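Long-range contact in 432aa long hypothetical deoxyribodipyrimidine photolyase (Sulfolobus tokodaii, PDB 2E0I), which probably repairs cyclobutane pyrimidine dimers in DNA using light, with one FAD at its catalytic site and a second FAD as a proposed light-harvesting cofactor: residues G330-F334 / N346-W350. Sequence-based numbering, arbitrary orientation.
Sequences GERYF and NNGNW. With FAD (flavin-adenine dinucleotide), chain E.
The indole of Trp350 lies flat against the backbone of helix 327-337. Glu331 CA stands over its five-membered ring, 3.6 Å from the centroid, and Gly330 CA over the six-membered ring at 3.9 Å, two CH-pi contacts; the lack of a side chain at Gly330 lets the indole lie on the backbone there. On the opposite indole face sits the flavin methyl C7M, offset toward the rim. Trp350 also turns an edge to Phe334 in a T-shaped stack, planes 71° apart, with Trp350 CZ2 over the centre of the phenyl ring; flavin C6 lies at the edge of that ring.

Two amides supply the polar links. Asn346 swings its CG away from its own amide nitrogen (chi1 -175°), which brings ND2 within 3.0 Å of the main-chain Glu331 O in a hydrogen bond; this helps set the amide's rotation, consistent with Asn346 OD1 lying 3.2 Å from FAD N5. Asn347 ND2 donates mainly to Val260 O, and also to Glu331 OE1, from above the carboxylate plane at 3.1 Å. The extended Glu331 chain lets the same OE1 accept a hydrogen bond from the adenine N6A of the other FAD.

Asn349 pairs with the adenine through Asn349 OD1, which accepts from FAD N6A, and Asn349 ND2, which gives a nearly straight bond to N1A. Helices 327-337 and 343-353 thus help form the photolyase FAD-binding domain, whose U-shaped cofactor brings adenine back beside the isoalloxazine.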
loop_
_atom_site.group_PDB
_atom_site.type_symbol
_atom_site.label_atom_id
_atom_site.label_comp_id
_atom_site.label_asym_id
_atom_site.label_seq_id
_atom_site.Cartn_x
_atom_site.Cartn_y
_atom_site.Cartn_z
ATOM N N GLY A 330 -0.927 -3.029 -14.867
ATOM C CA GLY A 330 -1.153 -1.834 -14.083
ATOM C C GLY A 330 -0.810 -2.073 -12.631
ATOM O O GLY A 330 -0.232 -1.216 -11.981
ATOM N N GLU A 331 -1.176 -3.244 -12.123
ATOM C CA GLU A 331 -0.888 -3.606 -10.740
ATOM C C GLU A 331 0.600 -3.466 -10.476
ATOM O O GLU A 331 1.005 -2.840 -9.499
ATOM C CB GLU A 331 -1.291 -5.053 -10.470
ATOM C CG GLU A 331 -0.933 -5.527 -9.074
ATOM C CD GLU A 331 -0.953 -7.046 -8.921
ATOM O OE1 GLU A 331 -0.831 -7.520 -7.762
ATOM O OE2 GLU A 331 -1.081 -7.758 -9.947
ATOM N N ARG A 332 1.407 -4.056 -11.359
ATOM C CA ARG A 332 2.854 -4.004 -11.219
ATOM C C ARG A 332 3.397 -2.592 -11.367
ATOM O O ARG A 332 4.290 -2.180 -10.623
ATOM C CB ARG A 332 3.551 -4.903 -12.236
ATOM C CG ARG A 332 4.864 -5.453 -11.692
ATOM C CD ARG A 332 6.022 -5.303 -12.643
ATOM N NE ARG A 332 5.830 -6.033 -13.887
ATOM C CZ ARG A 332 6.600 -5.932 -14.973
ATOM N NH1 ARG A 332 7.658 -5.118 -15.009
ATOM N NH2 ARG A 332 6.292 -6.652 -16.046
ATOM N N TYR A 333 2.875 -1.839 -12.325
ATOM C CA TYR A 333 3.359 -0.484 -12.486
ATOM C C TYR A 333 3.130 0.332 -11.206
ATOM O O TYR A 333 4.028 1.045 -10.744
ATOM C CB TYR A 333 2.676 0.192 -13.660
ATOM C CG TYR A 333 3.234 1.558 -13.893
ATOM C CD1 TYR A 333 4.553 1.722 -14.307
ATOM C CD2 TYR A 333 2.470 2.693 -13.636
ATOM C CE1 TYR A 333 5.101 2.984 -14.455
ATOM C CE2 TYR A 333 3.007 3.969 -13.782
ATOM C CZ TYR A 333 4.324 4.102 -14.191
ATOM O OH TYR A 333 4.858 5.355 -14.327
ATOM N N PHE A 334 1.928 0.235 -10.643
ATOM C CA PHE A 334 1.597 0.937 -9.408
ATOM C C PHE A 334 2.526 0.518 -8.285
ATOM O O PHE A 334 2.961 1.353 -7.501
ATOM C CB PHE A 334 0.160 0.632 -8.979
ATOM C CG PHE A 334 -0.838 1.681 -9.384
ATOM C CD1 PHE A 334 -0.632 2.468 -10.522
ATOM C CD2 PHE A 334 -2.006 1.858 -8.646
ATOM C CE1 PHE A 334 -1.568 3.407 -10.916
ATOM C CE2 PHE A 334 -2.957 2.800 -9.035
ATOM C CZ PHE A 334 -2.734 3.576 -10.176
ATOM N N ASN A 346 -3.341 -3.346 -3.061
ATOM C CA ASN A 346 -3.189 -2.920 -4.447
ATOM C C ASN A 346 -3.877 -3.936 -5.368
ATOM O O ASN A 346 -4.641 -3.561 -6.265
ATOM C CB ASN A 346 -1.707 -2.793 -4.819
ATOM C CG ASN A 346 -1.499 -2.224 -6.222
ATOM O OD1 ASN A 346 -2.060 -1.189 -6.576
ATOM N ND2 ASN A 346 -0.685 -2.900 -7.022
ATOM N N ASN A 347 -3.615 -5.221 -5.138
ATOM C CA ASN A 347 -4.218 -6.272 -5.950
ATOM C C ASN A 347 -5.747 -6.234 -5.881
ATOM O O ASN A 347 -6.431 -6.245 -6.919
ATOM C CB ASN A 347 -3.727 -7.639 -5.483
ATOM C CG ASN A 347 -4.203 -8.756 -6.384
ATOM O OD1 ASN A 347 -5.391 -9.102 -6.398
ATOM N ND2 ASN A 347 -3.283 -9.317 -7.166
ATOM N N GLY A 348 -6.269 -6.184 -4.654
ATOM C CA GLY A 348 -7.703 -6.158 -4.436
ATOM C C GLY A 348 -8.379 -5.059 -5.211
ATOM O O GLY A 348 -9.391 -5.276 -5.886
ATOM N N ASN A 349 -7.804 -3.867 -5.129
ATOM C CA ASN A 349 -8.356 -2.718 -5.820
ATOM C C ASN A 349 -8.315 -2.846 -7.334
ATOM O O ASN A 349 -9.288 -2.506 -8.001
ATOM C CB ASN A 349 -7.638 -1.456 -5.360
ATOM C CG ASN A 349 -8.261 -0.859 -4.103
ATOM O OD1 ASN A 349 -9.284 -0.182 -4.175
ATOM N ND2 ASN A 349 -7.650 -1.111 -2.951
ATOM N N TRP A 350 -7.208 -3.339 -7.887
ATOM C CA TRP A 350 -7.130 -3.485 -9.335
ATOM C C TRP A 350 -8.192 -4.441 -9.847
ATOM O O TRP A 350 -8.916 -4.136 -10.796
ATOM C CB TRP A 350 -5.747 -3.974 -9.777
ATOM C CG TRP A 350 -4.765 -2.853 -9.955
ATOM C CD1 TRP A 350 -3.851 -2.403 -9.040
ATOM C CD2 TRP A 350 -4.656 -1.984 -11.092
ATOM N NE1 TRP A 350 -3.184 -1.301 -9.539
ATOM C CE2 TRP A 350 -3.658 -1.025 -10.795
ATOM C CE3 TRP A 350 -5.305 -1.921 -12.328
ATOM C CZ2 TRP A 350 -3.299 -0.021 -11.686
ATOM C CZ3 TRP A 350 -4.949 -0.921 -13.217
ATOM C CH2 TRP A 350 -3.955 0.015 -12.893
HETATM P PA FAD E . -8.006 8.847 2.316
HETATM O O1A FAD E . -7.605 10.044 3.090
HETATM O O2A FAD E . -9.342 8.627 1.721
HETATM O O5B FAD E . -8.152 7.889 3.603
HETATM C C5B FAD E . -9.008 6.744 3.597
HETATM C C4B FAD E . -8.298 5.560 4.257
HETATM O O4B FAD E . -9.125 4.384 4.254
HETATM C C3B FAD E . -7.032 5.218 3.470
HETATM O O3B FAD E . -5.919 5.873 4.085
HETATM C C2B FAD E . -6.925 3.720 3.745
HETATM O O2B FAD E . -6.466 3.505 5.081
HETATM C C1B FAD E . -8.395 3.318 3.621
HETATM N N9A FAD E . -8.821 3.206 2.206
HETATM C C8A FAD E . -9.446 4.133 1.481
HETATM N N7A FAD E . -9.749 3.634 0.284
HETATM C C5A FAD E . -9.312 2.379 0.242
HETATM C C6A FAD E . -9.327 1.366 -0.711
HETATM N N6A FAD E . -9.900 1.553 -1.896
HETATM N N1A FAD E . -8.761 0.186 -0.417
HETATM C C2A FAD E . -8.195 -0.036 0.757
HETATM N N3A FAD E . -8.167 0.902 1.688
HETATM C C4A FAD E . -8.712 2.107 1.465
HETATM N N1 FAD E . -3.921 1.755 -0.843
HETATM C C2 FAD E . -2.714 1.351 -0.259
HETATM O O2 FAD E . -2.463 1.620 0.913
HETATM N N3 FAD E . -1.756 0.680 -1.030
HETATM C C4 FAD E . -2.013 0.429 -2.383
HETATM O O4 FAD E . -1.198 -0.210 -3.046
HETATM C C4X FAD E . -3.207 0.847 -2.961
HETATM N N5 FAD E . -3.410 0.665 -4.334
HETATM C C5X FAD E . -4.615 1.063 -4.927
HETATM C C6 FAD E . -4.800 0.856 -6.290
HETATM C C7 FAD E . -6.005 1.213 -6.886
HETATM C C7M FAD E . -6.193 0.946 -8.381
HETATM C C8 FAD E . -7.018 1.783 -6.117
HETATM C C8M FAD E . -8.365 2.160 -6.738
HETATM C C9 FAD E . -6.823 1.987 -4.754
HETATM C C9A FAD E . -5.624 1.624 -4.145
HETATM N N10 FAD E . -5.421 1.805 -2.764
HETATM C C10 FAD E . -4.170 1.506 -2.199
HETATM C "C1'" FAD E . -6.509 2.349 -1.912
HETATM C "C2'" FAD E . -6.582 3.866 -1.716
HETATM O "O2'" FAD E . -6.598 4.534 -2.980
HETATM C "C3'" FAD E . -5.439 4.403 -0.851
HETATM O "O3'" FAD E . -5.409 3.688 0.388
HETATM C "C4'" FAD E . -5.624 5.891 -0.546
HETATM O "O4'" FAD E . -5.711 6.637 -1.763
HETATM C "C5'" FAD E . -4.463 6.428 0.293
HETATM O "O5'" FAD E . -4.581 7.841 0.494
HETATM P P FAD E . -5.250 8.451 1.826
HETATM O O1P FAD E . -4.621 7.795 2.994
HETATM O O2P FAD E . -5.166 9.924 1.720
HETATM O O3P FAD E . -6.788 7.973 1.721
#